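PDB 4MRU: SusD homolog from Bacteroides thetaiotaomicron, which is a SusD-like protein of a gut bacterium that probably binds mucin O-glycans as an outer-membrane lipoprotein. Local coordinates for residues Met206-Cys211 against Arg340-Gly345; Ala327-Phe332 against Thr417-Ala422; Arg334-Leu339 against Glu410-Ile415; Glu433-Gly438 against Thr498-Asp503. One frame throughout, in Å; residues are numbered along the deposited sequence. Where two conformers were deposited one is given.

Contact 1: residues Met206-Cys211 against Arg340-Gly345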
loop_
_atom_site.group_PDB
_atom_site.type_symbol
_atom_site.label_atom_id
_atom_site.label_comp_id
_atom_site.label_asym_id
_atom_site.label_seq_id
_atom_site.Cartn_x
_atom_site.Cartn_y
_atom_site.Cartn_z
HETATM N N MSE A 206 6.069 5.277 -8.187
HETATM C CA MSE A 206 6.245 4.247 -9.199
HETATM C C MSE A 206 7.659 4.209 -9.733
HETATM O O MSE A 206 8.198 3.128 -9.963
HETATM C CB MSE A 206 5.278 4.540 -10.326
HETATM C CG MSE A 206 3.838 4.258 -9.908
HETATM SE SE MSE A 206 2.612 4.840 -11.358
HETATM C CE MSE A 206 3.582 4.162 -12.943
ATOM N N ALA A 207 8.291 5.360 -9.885
ATOM C CA ALA A 207 9.717 5.383 -10.240
ATOM C C ALA A 207 10.560 4.650 -9.205
ATOM O O ALA A 207 11.426 3.844 -9.554
ATOM C CB ALA A 207 10.201 6.817 -10.432
HETATM N N MSE A 208 10.351 4.922 -7.912
HETATM C CA MSE A 208 11.196 4.313 -6.877
HETATM C C MSE A 208 11.017 2.801 -6.867
HETATM O O MSE A 208 11.972 2.059 -6.662
HETATM C CB MSE A 208 10.858 4.912 -5.495
HETATM C CG MSE A 208 11.956 4.644 -4.476
HETATM SE SE MSE A 208 13.636 5.605 -4.936
HETATM C CE MSE A 208 12.906 7.409 -5.036
ATOM N N ARG A 209 9.827 2.351 -7.223
ATOM C CA ARG A 209 9.472 0.940 -7.272
ATOM C C ARG A 209 10.378 0.190 -8.218
ATOM O O ARG A 209 10.664 -0.971 -7.961
ATOM C CB ARG A 209 8.004 0.733 -7.692
ATOM C CG ARG A 209 7.519 -0.687 -7.438
ATOM C CD ARG A 209 6.990 -0.921 -6.009
ATOM N NE ARG A 209 5.629 -0.404 -5.917
ATOM C CZ ARG A 209 5.130 0.418 -5.009
ATOM N NH1 ARG A 209 5.838 0.856 -3.969
ATOM N NH2 ARG A 209 3.853 0.768 -5.142
ATOM N N LEU A 210 10.853 0.862 -9.277
ATOM C CA LEU A 210 11.630 0.201 -10.313
ATOM C C LEU A 210 13.152 0.375 -10.183
ATOM O O LEU A 210 13.911 0.070 -11.135
ATOM C CB LEU A 210 11.200 0.709 -11.696
ATOM C CG LEU A 210 9.694 0.759 -11.984
ATOM C CD1 LEU A 210 9.468 1.125 -13.442
ATOM C CD2 LEU A 210 9.023 -0.545 -11.628
ATOM N N CYS A 211 13.613 0.759 -9.000
ATOM C CA CYS A 211 15.035 1.112 -8.851
ATOM C C CYS A 211 15.966 -0.125 -8.924
ATOM O O CYS A 211 17.172 0.021 -9.120
ATOM C CB CYS A 211 15.240 1.935 -7.585
ATOM S SG CYS A 211 15.150 0.897 -6.110
ATOM N N ARG A 340 20.187 7.414 -2.705
ATOM C CA ARG A 340 20.628 6.748 -3.921
ATOM C C ARG A 340 21.339 7.704 -4.892
ATOM O O ARG A 340 21.686 7.318 -6.000
ATOM C CB ARG A 340 19.430 6.072 -4.634
ATOM C CG ARG A 340 18.801 4.903 -3.903
ATOM C CD ARG A 340 17.597 4.347 -4.631
ATOM N NE ARG A 340 16.984 3.310 -3.836
ATOM C CZ ARG A 340 17.489 2.072 -3.711
ATOM N NH1 ARG A 340 18.606 1.704 -4.322
ATOM N NH2 ARG A 340 16.891 1.210 -2.929
ATOM N N LYS A 341 21.520 8.952 -4.476
ATOM C CA LYS A 341 22.182 9.986 -5.263
ATOM C C LYS A 341 21.297 10.449 -6.428
ATOM O O LYS A 341 21.787 10.999 -7.379
ATOM C CB LYS A 341 23.584 9.527 -5.762
ATOM C CG LYS A 341 24.510 9.042 -4.638
ATOM C CD LYS A 341 25.995 8.962 -5.012
ATOM C CE LYS A 341 26.362 7.718 -5.804
ATOM N NZ LYS A 341 26.655 6.546 -4.927
ATOM N N TRP A 342 19.988 10.242 -6.343
ATOM C CA TRP A 342 19.090 10.850 -7.311
ATOM C C TRP A 342 18.887 12.311 -6.889
ATOM O O TRP A 342 18.978 12.637 -5.681
ATOM C CB TRP A 342 17.738 10.163 -7.338
ATOM C CG TRP A 342 17.744 8.764 -7.789
ATOM C CD1 TRP A 342 18.824 7.978 -8.000
ATOM C CD2 TRP A 342 16.617 7.959 -8.014
ATOM N NE1 TRP A 342 18.450 6.719 -8.400
ATOM C CE2 TRP A 342 17.086 6.679 -8.423
ATOM C CE3 TRP A 342 15.250 8.185 -7.958
ATOM C CZ2 TRP A 342 16.235 5.662 -8.762
ATOM C CZ3 TRP A 342 14.407 7.163 -8.301
ATOM C CH2 TRP A 342 14.898 5.923 -8.705
ATOM N N ASN A 343 18.602 13.181 -7.849
ATOM C CA ASN A 343 18.444 14.597 -7.513
ATOM C C ASN A 343 17.018 14.884 -7.018
ATOM O O ASN A 343 16.103 15.124 -7.822
ATOM C CB ASN A 343 18.829 15.484 -8.678
ATOM C CG ASN A 343 18.787 16.955 -8.306
ATOM O OD1 ASN A 343 18.486 17.322 -7.161
ATOM N ND2 ASN A 343 19.052 17.804 -9.273
HETATM N N MSE A 344 16.838 14.825 -5.687
HETATM C CA MSE A 344 15.501 14.954 -5.064
HETATM C C MSE A 344 15.285 16.335 -4.475
HETATM O O MSE A 344 14.229 16.613 -3.889
HETATM C CB MSE A 344 15.351 13.895 -3.977
HETATM C CG MSE A 344 15.478 12.479 -4.512
HETATM SE SE MSE A 344 13.813 11.916 -5.451
HETATM C CE MSE A 344 14.340 12.478 -7.256
ATOM N N GLY A 345 16.281 17.216 -4.604
ATOM C CA GLY A 345 16.186 18.567 -4.099
ATOM C C GLY A 345 16.557 18.779 -2.618
ATOM O O GLY A 345 16.108 19.738 -1.989
#

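Contact 2: residues Ala327-Phe332 against Thr417-Ala422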
loop_
_atom_site.group_PDB
_atom_site.type_symbol
_atom_site.label_atom_id
_atom_site.label_comp_id
_atom_site.label_asym_id
_atom_site.label_seq_id
_atom_site.Cartn_x
_atom_site.Cartn_y
_atom_site.Cartn_z
ATOM N N ALA A 327 2.095 13.731 2.353
ATOM C CA ALA A 327 3.375 14.448 2.383
ATOM C C ALA A 327 4.464 13.644 3.057
ATOM O O ALA A 327 5.588 13.666 2.603
ATOM C CB ALA A 327 3.202 15.780 3.074
ATOM N N SER A 328 4.155 12.934 4.137
ATOM C CA SER A 328 5.161 12.085 4.798
ATOM C C SER A 328 5.707 11.026 3.847
ATOM O O SER A 328 6.913 10.843 3.727
ATOM C CB SER A 328 4.580 11.400 6.039
ATOM O OG SER A 328 5.543 10.599 6.670
ATOM N N GLU A 329 4.827 10.355 3.122
ATOM C CA GLU A 329 5.273 9.295 2.184
ATOM C C GLU A 329 6.190 9.879 1.114
ATOM O O GLU A 329 7.263 9.338 0.787
ATOM C CB GLU A 329 4.096 8.566 1.521
ATOM C CG GLU A 329 4.569 7.504 0.492
ATOM C CD GLU A 329 3.485 6.809 -0.385
ATOM O OE1 GLU A 329 2.263 6.945 -0.151
ATOM O OE2 GLU A 329 3.893 6.112 -1.352
ATOM N N VAL A 330 5.805 11.035 0.586
ATOM C CA VAL A 330 6.607 11.713 -0.448
ATOM C C VAL A 330 7.987 12.113 0.087
ATOM O O VAL A 330 8.987 11.908 -0.574
ATOM C CB VAL A 330 5.844 12.947 -0.992
ATOM C CG1 VAL A 330 6.753 13.859 -1.810
ATOM C CG2 VAL A 330 4.709 12.468 -1.849
ATOM N N ALA A 331 8.041 12.589 1.335
ATOM C CA ALA A 331 9.307 12.908 1.959
ATOM C C ALA A 331 10.199 11.663 2.093
ATOM O O ALA A 331 11.392 11.752 1.864
ATOM C CB ALA A 331 9.101 13.583 3.321
ATOM N N PHE A 332 9.633 10.517 2.477
ATOM C CA PHE A 332 10.420 9.281 2.602
ATOM C C PHE A 332 10.886 8.767 1.259
ATOM O O PHE A 332 11.990 8.236 1.127
ATOM C CB PHE A 332 9.634 8.202 3.367
ATOM C CG PHE A 332 9.467 8.520 4.819
ATOM C CD1 PHE A 332 10.572 8.772 5.621
ATOM C CD2 PHE A 332 8.220 8.540 5.397
ATOM C CE1 PHE A 332 10.410 9.052 6.969
ATOM C CE2 PHE A 332 8.040 8.823 6.747
ATOM C CZ PHE A 332 9.142 9.049 7.549
ATOM N N THR A 417 11.246 1.759 7.217
ATOM C CA THR A 417 10.530 1.454 8.484
ATOM C C THR A 417 9.644 2.618 8.907
ATOM O O THR A 417 8.469 2.443 9.253
ATOM C CB THR A 417 11.507 1.104 9.596
ATOM O OG1 THR A 417 12.171 -0.117 9.260
ATOM C CG2 THR A 417 10.785 0.892 10.926
ATOM N N GLN A 418 10.209 3.818 8.887
ATOM C CA GLN A 418 9.416 5.018 9.230
ATOM C C GLN A 418 8.285 5.293 8.224
ATOM O O GLN A 418 7.184 5.681 8.596
ATOM C CB GLN A 418 10.349 6.209 9.409
ATOM C CG GLN A 418 11.123 6.102 10.715
ATOM C CD GLN A 418 10.194 6.106 11.926
ATOM O OE1 GLN A 418 9.232 6.912 12.024
ATOM N NE2 GLN A 418 10.549 5.332 12.902
ATOM N N LYS A 419 8.560 5.065 6.949
ATOM C CA LYS A 419 7.517 5.182 5.923
ATOM C C LYS A 419 6.396 4.208 6.200
ATOM O O LYS A 419 5.214 4.555 6.050
ATOM C CB LYS A 419 8.089 4.953 4.518
ATOM C CG LYS A 419 7.089 5.287 3.457
ATOM C CD LYS A 419 7.687 5.309 2.086
ATOM C CE LYS A 419 8.129 3.946 1.589
ATOM N NZ LYS A 419 8.495 4.115 0.144
ATOM N N TRP A 420 6.766 2.988 6.596
ATOM C CA TRP A 420 5.771 1.918 6.939
ATOM C C TRP A 420 4.885 2.267 8.126
ATOM O O TRP A 420 3.652 2.023 8.084
ATOM C CB TRP A 420 6.525 0.628 7.189
ATOM C CG TRP A 420 5.833 -0.517 7.753
ATOM C CD1 TRP A 420 5.047 -1.395 7.109
ATOM C CD2 TRP A 420 5.999 -1.018 9.075
ATOM N NE1 TRP A 420 4.681 -2.414 7.945
ATOM C CE2 TRP A 420 5.254 -2.211 9.162
ATOM C CE3 TRP A 420 6.727 -0.584 10.194
ATOM C CZ2 TRP A 420 5.181 -2.946 10.315
ATOM C CZ3 TRP A 420 6.693 -1.346 11.335
ATOM C CH2 TRP A 420 5.928 -2.515 11.396
ATOM N N ILE A 421 5.480 2.823 9.178
ATOM C CA ILE A 421 4.708 3.354 10.276
ATOM C C ILE A 421 3.764 4.492 9.785
ATOM O O ILE A 421 2.561 4.528 10.099
ATOM C CB ILE A 421 5.612 3.866 11.399
ATOM C CG1 ILE A 421 6.372 2.693 12.047
ATOM C CG2 ILE A 421 4.770 4.641 12.409
ATOM C CD1 ILE A 421 7.407 3.137 13.066
ATOM N N ALA A 422 4.322 5.431 9.023
ATOM C CA ALA A 422 3.541 6.560 8.508
ATOM C C ALA A 422 2.438 6.194 7.496
ATOM O O ALA A 422 1.478 6.911 7.319
ATOM C CB ALA A 422 4.479 7.587 7.880
HETATM O O HOH W 1 6.107 4.395 -1.162
HETATM O O HOH W 2 11.196 5.419 0.167
#

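Contact 3: residues Arg334-Leu339 against Glu410-Ile415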
loop_
_atom_site.group_PDB
_atom_site.type_symbol
_atom_site.label_atom_id
_atom_site.label_comp_id
_atom_site.label_asym_id
_atom_site.label_seq_id
_atom_site.Cartn_x
_atom_site.Cartn_y
_atom_site.Cartn_z
ATOM N N ARG A 334 11.594 10.808 -1.297
ATOM C CA ARG A 334 12.694 11.713 -1.592
ATOM C C ARG A 334 13.926 11.365 -0.751
ATOM O O ARG A 334 15.040 11.472 -1.245
ATOM C CB ARG A 334 12.267 13.181 -1.400
ATOM C CG ARG A 334 11.267 13.601 -2.459
ATOM C CD ARG A 334 10.662 14.943 -2.181
ATOM N NE ARG A 334 11.517 16.025 -2.645
ATOM C CZ ARG A 334 11.198 17.298 -2.509
ATOM N NH1 ARG A 334 10.068 17.636 -1.901
ATOM N NH2 ARG A 334 11.996 18.239 -3.001
ATOM N N ALA A 335 13.744 10.937 0.504
ATOM C CA ALA A 335 14.880 10.550 1.310
ATOM C C ALA A 335 15.637 9.391 0.679
ATOM O O ALA A 335 16.848 9.415 0.644
ATOM C CB ALA A 335 14.473 10.183 2.755
ATOM N N GLU A 336 14.914 8.348 0.295
ATOM C CA GLU A 336 15.525 7.191 -0.411
ATOM C C GLU A 336 16.204 7.606 -1.707
ATOM O O GLU A 336 17.356 7.208 -1.998
ATOM C CB GLU A 336 14.480 6.121 -0.696
ATOM C CG GLU A 336 15.082 4.956 -1.459
ATOM C CD GLU A 336 14.131 3.805 -1.712
ATOM O OE1 GLU A 336 12.989 3.856 -1.209
ATOM O OE2 GLU A 336 14.525 2.857 -2.423
ATOM N N GLY A 337 15.500 8.418 -2.498
ATOM C CA GLY A 337 16.069 8.920 -3.745
ATOM C C GLY A 337 17.408 9.603 -3.486
ATOM O O GLY A 337 18.407 9.374 -4.197
ATOM N N ALA A 338 17.429 10.467 -2.473
ATOM C CA ALA A 338 18.606 11.228 -2.154
ATOM C C ALA A 338 19.765 10.303 -1.691
ATOM O O ALA A 338 20.907 10.481 -2.097
ATOM C CB ALA A 338 18.291 12.298 -1.103
ATOM N N LEU A 339 19.427 9.303 -0.886
ATOM C CA LEU A 339 20.381 8.325 -0.452
ATOM C C LEU A 339 20.977 7.586 -1.644
ATOM O O LEU A 339 22.147 7.229 -1.626
ATOM C CB LEU A 339 19.722 7.354 0.512
ATOM C CG LEU A 339 20.679 6.495 1.309
ATOM C CD1 LEU A 339 21.517 7.295 2.316
ATOM C CD2 LEU A 339 19.901 5.426 2.038
ATOM N N GLU A 410 21.423 0.269 6.174
ATOM C CA GLU A 410 20.841 0.633 7.462
ATOM C C GLU A 410 19.958 1.890 7.359
ATOM O O GLU A 410 18.860 1.950 7.949
ATOM C CB GLU A 410 21.925 0.825 8.532
ATOM C CG GLU A 410 21.360 1.017 9.938
ATOM C CD GLU A 410 22.390 1.495 10.956
ATOM O OE1 GLU A 410 23.281 0.680 11.290
ATOM O OE2 GLU A 410 22.304 2.666 11.436
ATOM N N ASN A 411 20.411 2.901 6.620
ATOM C CA ASN A 411 19.643 4.107 6.526
ATOM C C ASN A 411 18.397 3.856 5.651
ATOM O O ASN A 411 17.356 4.408 5.902
ATOM C CB ASN A 411 20.506 5.304 6.012
ATOM C CG ASN A 411 21.271 5.997 7.141
ATOM O OD1 ASN A 411 20.781 6.096 8.271
ATOM N ND2 ASN A 411 22.474 6.436 6.852
ATOM N N LEU A 412 18.519 2.993 4.647
ATOM C CA LEU A 412 17.359 2.625 3.845
ATOM C C LEU A 412 16.328 1.907 4.742
ATOM O O LEU A 412 15.127 2.189 4.696
ATOM C CB LEU A 412 17.764 1.741 2.675
ATOM C CG LEU A 412 16.632 1.193 1.806
ATOM C CD1 LEU A 412 15.887 2.319 1.127
ATOM C CD2 LEU A 412 17.178 0.203 0.763
ATOM N N GLU A 413 16.836 1.039 5.601
ATOM C CA GLU A 413 15.994 0.307 6.517
ATOM C C GLU A 413 15.171 1.260 7.415
ATOM O O GLU A 413 13.970 1.056 7.560
ATOM C CB GLU A 413 16.816 -0.672 7.358
ATOM C CG GLU A 413 15.962 -1.488 8.330
ATOM C CD GLU A 413 16.733 -2.501 9.119
ATOM O OE1 GLU A 413 18.015 -2.489 9.069
ATOM O OE2 GLU A 413 16.050 -3.292 9.843
ATOM N N ARG A 414 15.789 2.296 7.979
ATOM C CA ARG A 414 15.019 3.245 8.807
ATOM C C ARG A 414 14.086 4.122 7.940
ATOM O O ARG A 414 12.981 4.386 8.369
ATOM C CB ARG A 414 15.907 4.086 9.762
ATOM C CG ARG A 414 17.041 4.874 9.167
ATOM C CD ARG A 414 17.653 5.776 10.237
ATOM N NE ARG A 414 18.050 5.008 11.407
ATOM C CZ ARG A 414 19.188 4.319 11.506
ATOM N NH1 ARG A 414 20.052 4.276 10.495
ATOM N NH2 ARG A 414 19.449 3.633 12.589
ATOM N N ILE A 415 14.507 4.544 6.740
ATOM C CA ILE A 415 13.612 5.303 5.871
ATOM C C ILE A 415 12.338 4.472 5.613
ATOM O O ILE A 415 11.234 4.937 5.781
ATOM C CB ILE A 415 14.280 5.681 4.545
ATOM C CG1 ILE A 415 15.390 6.717 4.779
ATOM C CG2 ILE A 415 13.238 6.172 3.538
ATOM C CD1 ILE A 415 16.278 6.927 3.599
#

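Contact 4: residues Glu433-Gly438 against Thr498-Asp503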
loop_
_atom_site.group_PDB
_atom_site.type_symbol
_atom_site.label_atom_id
_atom_site.label_comp_id
_atom_site.label_asym_id
_atom_site.label_seq_id
_atom_site.Cartn_x
_atom_site.Cartn_y
_atom_site.Cartn_z
ATOM N N GLU A 433 6.499 -2.266 -0.752
ATOM C CA GLU A 433 7.789 -1.736 -0.349
ATOM C C GLU A 433 8.635 -2.739 0.447
ATOM O O GLU A 433 9.871 -2.697 0.408
ATOM C CB GLU A 433 7.568 -0.435 0.434
ATOM C CG GLU A 433 7.110 0.686 -0.507
ATOM C CD GLU A 433 8.192 1.004 -1.522
ATOM O OE1 GLU A 433 9.057 1.816 -1.149
ATOM O OE2 GLU A 433 8.227 0.378 -2.633
ATOM N N HIS A 434 7.967 -3.591 1.197
ATOM C CA HIS A 434 8.609 -4.666 1.937
ATOM C C HIS A 434 9.184 -5.701 0.978
ATOM O O HIS A 434 10.328 -6.110 1.102
ATOM C CB HIS A 434 7.652 -5.334 2.968
ATOM C CG HIS A 434 8.226 -6.575 3.583
ATOM N ND1 HIS A 434 9.115 -6.547 4.635
ATOM C CD2 HIS A 434 8.139 -7.872 3.208
ATOM C CE1 HIS A 434 9.538 -7.770 4.892
ATOM N NE2 HIS A 434 8.934 -8.600 4.067
ATOM N N ARG A 435 8.416 -6.078 -0.023
ATOM C CA ARG A 435 8.960 -6.934 -1.082
ATOM C C ARG A 435 10.182 -6.320 -1.819
ATOM O O ARG A 435 11.174 -7.003 -2.109
ATOM C CB ARG A 435 7.857 -7.286 -2.072
ATOM C CG ARG A 435 6.825 -8.229 -1.471
ATOM C CD ARG A 435 5.736 -8.568 -2.494
ATOM N NE ARG A 435 4.831 -7.451 -2.683
ATOM C CZ ARG A 435 4.008 -7.294 -3.724
ATOM N NH1 ARG A 435 3.991 -8.175 -4.698
ATOM N NH2 ARG A 435 3.233 -6.211 -3.793
ATOM N N ARG A 436 10.087 -5.056 -2.146
ATOM C CA ARG A 436 11.109 -4.388 -2.940
ATOM C C ARG A 436 12.419 -4.277 -2.174
ATOM O O ARG A 436 13.496 -4.578 -2.708
ATOM C CB ARG A 436 10.656 -2.985 -3.332
ATOM C CG ARG A 436 11.690 -2.258 -4.219
ATOM C CD ARG A 436 11.126 -0.972 -4.800
ATOM N NE ARG A 436 10.867 0.015 -3.765
ATOM C CZ ARG A 436 11.756 0.884 -3.287
ATOM N NH1 ARG A 436 12.985 0.925 -3.759
ATOM N NH2 ARG A 436 11.410 1.711 -2.298
ATOM N N THR A 437 12.321 -3.797 -0.932
ATOM C CA THR A 437 13.505 -3.405 -0.186
ATOM C C THR A 437 13.917 -4.376 0.867
ATOM O O THR A 437 15.042 -4.293 1.338
ATOM C CB THR A 437 13.282 -2.039 0.528
ATOM O OG1 THR A 437 12.334 -2.189 1.589
ATOM C CG2 THR A 437 12.799 -0.985 -0.452
ATOM N N GLY A 438 12.998 -5.229 1.327
ATOM C CA GLY A 438 13.276 -6.162 2.434
ATOM C C GLY A 438 12.935 -5.567 3.787
ATOM O O GLY A 438 13.028 -6.224 4.807
ATOM N N THR A 498 6.653 -16.701 -6.462
ATOM C CA THR A 498 7.270 -16.191 -7.667
ATOM C C THR A 498 7.355 -14.673 -7.572
ATOM O O THR A 498 6.383 -14.039 -7.209
ATOM C CB THR A 498 6.464 -16.631 -8.894
ATOM O OG1 THR A 498 6.617 -18.048 -9.073
ATOM C CG2 THR A 498 6.951 -15.942 -10.153
ATOM N N HIS A 499 8.519 -14.101 -7.895
ATOM C CA HIS A 499 8.693 -12.653 -7.810
ATOM C C HIS A 499 8.038 -11.975 -9.014
ATOM O O HIS A 499 8.194 -12.420 -10.166
ATOM C CB HIS A 499 10.181 -12.261 -7.770
ATOM C CG HIS A 499 10.884 -12.599 -6.483
ATOM N ND1 HIS A 499 12.005 -11.924 -6.061
ATOM C CD2 HIS A 499 10.630 -13.534 -5.531
ATOM C CE1 HIS A 499 12.412 -12.428 -4.905
ATOM N NE2 HIS A 499 11.602 -13.405 -4.567
ATOM N N VAL A 500 7.402 -10.849 -8.767
ATOM C CA VAL A 500 7.002 -9.950 -9.851
ATOM C C VAL A 500 8.249 -9.263 -10.419
ATOM O O VAL A 500 9.292 -9.213 -9.759
ATOM C CB VAL A 500 5.922 -8.905 -9.419
ATOM C CG1 VAL A 500 4.707 -9.616 -8.771
ATOM C CG2 VAL A 500 6.485 -7.884 -8.484
ATOM N N TRP A 501 8.087 -8.653 -11.599
ATOM C CA TRP A 501 9.240 -8.131 -12.349
ATOM C C TRP A 501 10.093 -7.122 -11.573
ATOM O O TRP A 501 11.304 -7.187 -11.651
ATOM C CB TRP A 501 8.766 -7.525 -13.687
ATOM C CG TRP A 501 9.815 -6.727 -14.405
ATOM C CD1 TRP A 501 10.902 -7.198 -15.065
ATOM C CD2 TRP A 501 9.840 -5.309 -14.541
ATOM N NE1 TRP A 501 11.624 -6.151 -15.598
ATOM C CE2 TRP A 501 10.999 -4.979 -15.255
ATOM C CE3 TRP A 501 9.000 -4.279 -14.109
ATOM C CZ2 TRP A 501 11.315 -3.664 -15.584
ATOM C CZ3 TRP A 501 9.345 -2.956 -14.411
ATOM C CH2 TRP A 501 10.479 -2.682 -15.156
ATOM N N TRP A 502 9.511 -6.197 -10.827
ATOM C CA TRP A 502 10.349 -5.213 -10.135
ATOM C C TRP A 502 11.047 -5.762 -8.866
ATOM O O TRP A 502 11.872 -5.063 -8.313
ATOM C CB TRP A 502 9.586 -3.924 -9.782
ATOM C CG TRP A 502 8.236 -4.040 -9.067
ATOM C CD1 TRP A 502 7.042 -3.730 -9.591
ATOM C CD2 TRP A 502 7.983 -4.403 -7.704
ATOM N NE1 TRP A 502 6.053 -3.903 -8.683
ATOM C CE2 TRP A 502 6.607 -4.350 -7.514
ATOM C CE3 TRP A 502 8.783 -4.823 -6.656
ATOM C CZ2 TRP A 502 6.006 -4.653 -6.314
ATOM C CZ3 TRP A 502 8.179 -5.138 -5.440
ATOM C CH2 TRP A 502 6.806 -5.075 -5.294
ATOM N N ASP A 503 10.670 -6.956 -8.400
ATOM C CA ASP A 503 11.178 -7.516 -7.143
ATOM C C ASP A 503 12.459 -8.254 -7.437
ATOM O O ASP A 503 12.478 -9.499 -7.659
ATOM C CB ASP A 503 10.113 -8.415 -6.496
ATOM C CG ASP A 503 10.551 -9.020 -5.179
ATOM O OD1 ASP A 503 11.681 -8.701 -4.730
ATOM O OD2 ASP A 503 9.754 -9.826 -4.615
HETATM O O HOH W 3 13.235 -6.377 -4.892
#

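Contact 1: residues Met206-Cys211 against Arg340-Gly345
The guanidinium of Arg-340 carries Cys-211 SG over the centre of one face, 3.5 Å above its plane. The indole of Trp-342 meets Ala-207 O near the plane at its edge, 4.1 Å from CH2, while Cys-211 CB and Met-208 CE approach it obliquely. Met-208, a selenomethionine here, makes a Met-aromatic contact: its SE stands 4.2 Å from the centroid of the six-membered ring, 29° off the ring normal, and its CE lies 3.6 Å from Trp-342 CZ3. With CG anti to the backbone N (chi1 -163°) and two bends beyond it, the Met-208 chain slides past the indole in the opposite direction. Thus the end of helix 192-209 packs on the loop that follows helix 327-339, whose C-terminus closes in a Schellman motif at Lys-341. Putting an alanine at Trp-342 would probably open a gap beside Met-208 and Cys-211, with the selenium end set free to turn. The extended chain of Arg-340 takes its charge past the selenium to Glu-336, its salt-bridge partner, and to the hydroxyl of Tyr-212. With no hydrogen bond across it, the contact probably rests on van der Waals and sulfur-aromatic packing, where methionine's flexible, polarisable thioether suits the indole.

Contact 2: residues Ala327-Phe332 against Thr417-Ala422
Phe-332 turns one ring face onto the backbone of the facing helix: Lys-419 N lies 3.7 Å above the ring plane, offset toward the rim, and Phe-332 CD2 comes to 3.5 Å from Lys-419 CA. Gln-418 crosses the ring at an angle, its amide plane tilted 56° from the aromatic plane; its CB meets Phe-332 CZ at 3.6 Å before the chain bends away to bond Tyr-371 and Arg-275. At the ring edge sits Ala-422 CB, small enough for the helices to run close. Lys-419 and Phe-332 slide past each other in opposite directions, with the lysine methylenes lying against Phe-332 CB and, farther out, near Glu-329 CG. The two segments run antiparallel, at 167°, with their axes 9.5 Å apart at closest, in the helix-rich body of this TPR-clan protein. A bend at chi3 (68°) turns the otherwise extended lysine chain, bringing NZ to two waters that accept from it. One, 2.7 Å from Lys-419 NZ, donates on to Glu-329 OE2; the other passes a bond to Phe-332 O. The direct ion pairs lie outside, Lys-419 with Glu-433 and Glu-329 with Arg-205. Lysine therefore suits this buried place twice over: its methylenes pad the aromatic ring, and its ammonium, satisfied by two waters and a carboxylate, probably takes part in a charge network that reaches helices 192-209 and 427-437.

Contact 3: residues Arg334-Leu339 against Glu410-Ile415
Leu-339 CD2 lies 4.0 Å from Asn-411 CB, the two side chains crossing at about a right angle. Only the hydrocarbon root of Asn-411 takes part; its amide is occupied on its own side, with ND2 bonded to the carbonyls of Asn-401 and Gly-404. Leu-412 follows, its backbone N also touching Leu-339 CD2. Its side chain starts with CG anti to the backbone N (chi1 176°), which carries CD1 against the carboxylate end of Glu-336, 3.7 Å from CD. That glutamate is extended, and its OE2 forms salt bridges with Arg-436 and Arg-340. An alanine in place of Glu-336 would probably leave both arginines without their shared carboxylate and strip the cover from Leu-412 CD1. The segments belong to helix 327-339 and helix 408-423 of a TPR-clan helical fold; here they run antiparallel (170°), their axes 10.0 Å apart at closest. Next, Arg-414 turns back along its own helix and grips Glu-410 OE2 end-on with both terminal nitrogens: NH1 at 2.9 Å on the anti lone pair, NH2 from above the carboxylate plane. NH1 also donates to Asn-411 OD1, which it meets from above the carbonyl plane. Last comes Ile-415, whose branch ending in CD1 reaches into the interface, 3.8 Å from Ala-335 CB and equally far from Glu-336 N; a small methyl suits this close approach of the helices.

Contact 4: residues Glu433-Gly438 against Thr498-Asp503
This buried contact lays the chain's C-terminal loop against the last turns of helix 427-437, and it is carried by Arg-435 and Arg-436 meeting Trp-502 and Asp-503. Trp-502 points its CH2 at the centre of one face of the Arg-435 guanidinium, 3.9 Å above the plane, the two flat groups standing 66° apart. Arginine suits the spot by offering the indole a flat cationic face. The indole edge continues to Arg-436, where CZ3 lies 3.8 Å from the backbone N. Trp-502 is held from its own side too: Val-500 CG2 sits over the centre of one ring face, 3.7 Å from its plane. Val-500 to Asp-503 form a type I beta turn, closed by Asp-503 N to Val-500 O, and this turn presents both the indole and the carboxylate to a helix that the chain leaves at Gly-438, where positive phi suits glycine. The carboxylate brings OD1 within 3.2 Å of Arg-435 O; both are acceptors, so this is no hydrogen bond. Instead, a water donates to Asp-503 OD1 and to Arg-436 O, 2.8 Å from each, linking loop to helix. The charge of Asp-503 has its own mate in Arg-460, and His-499 ND1 donates to Asp-503 O. Arg-435 sends NH1 to the carbonyls of Arg-460 and Asp-123. Arg-436 turns its polar end away from the loop and grips Glu-433 side-on, NE to OE2 and NH2 to OE1, each bond nearly straight at 171°. Thr-437 CG2 covers one face of that guanidinium, while Thr-437 OG1 joins the backbone N in bonding Glu-433 O.

Overall arrangement
Contacts 2 and 3 are successive parts of one antiparallel pairing, helix 327-339 on helix 408-423, with centres about 10 Å apart. Contact 3 lies between the segments of contact 2 in sequence. Contact 1, about 10 Å from contact 3 centre to centre, starts at the end of helix 192-209 and alternates along the chain with both; its loop continues directly from helix 327-339. Contact 4 comes later, on helix 427-437, which follows helix 408-423, and its centre lies about 16 to 18 Å from those of the others. Charges join the contacts: Lys-419 and Arg-209 both bind Glu-433, while Glu-336 binds Arg-436. This joins helices and the loops that follow them into one compact body.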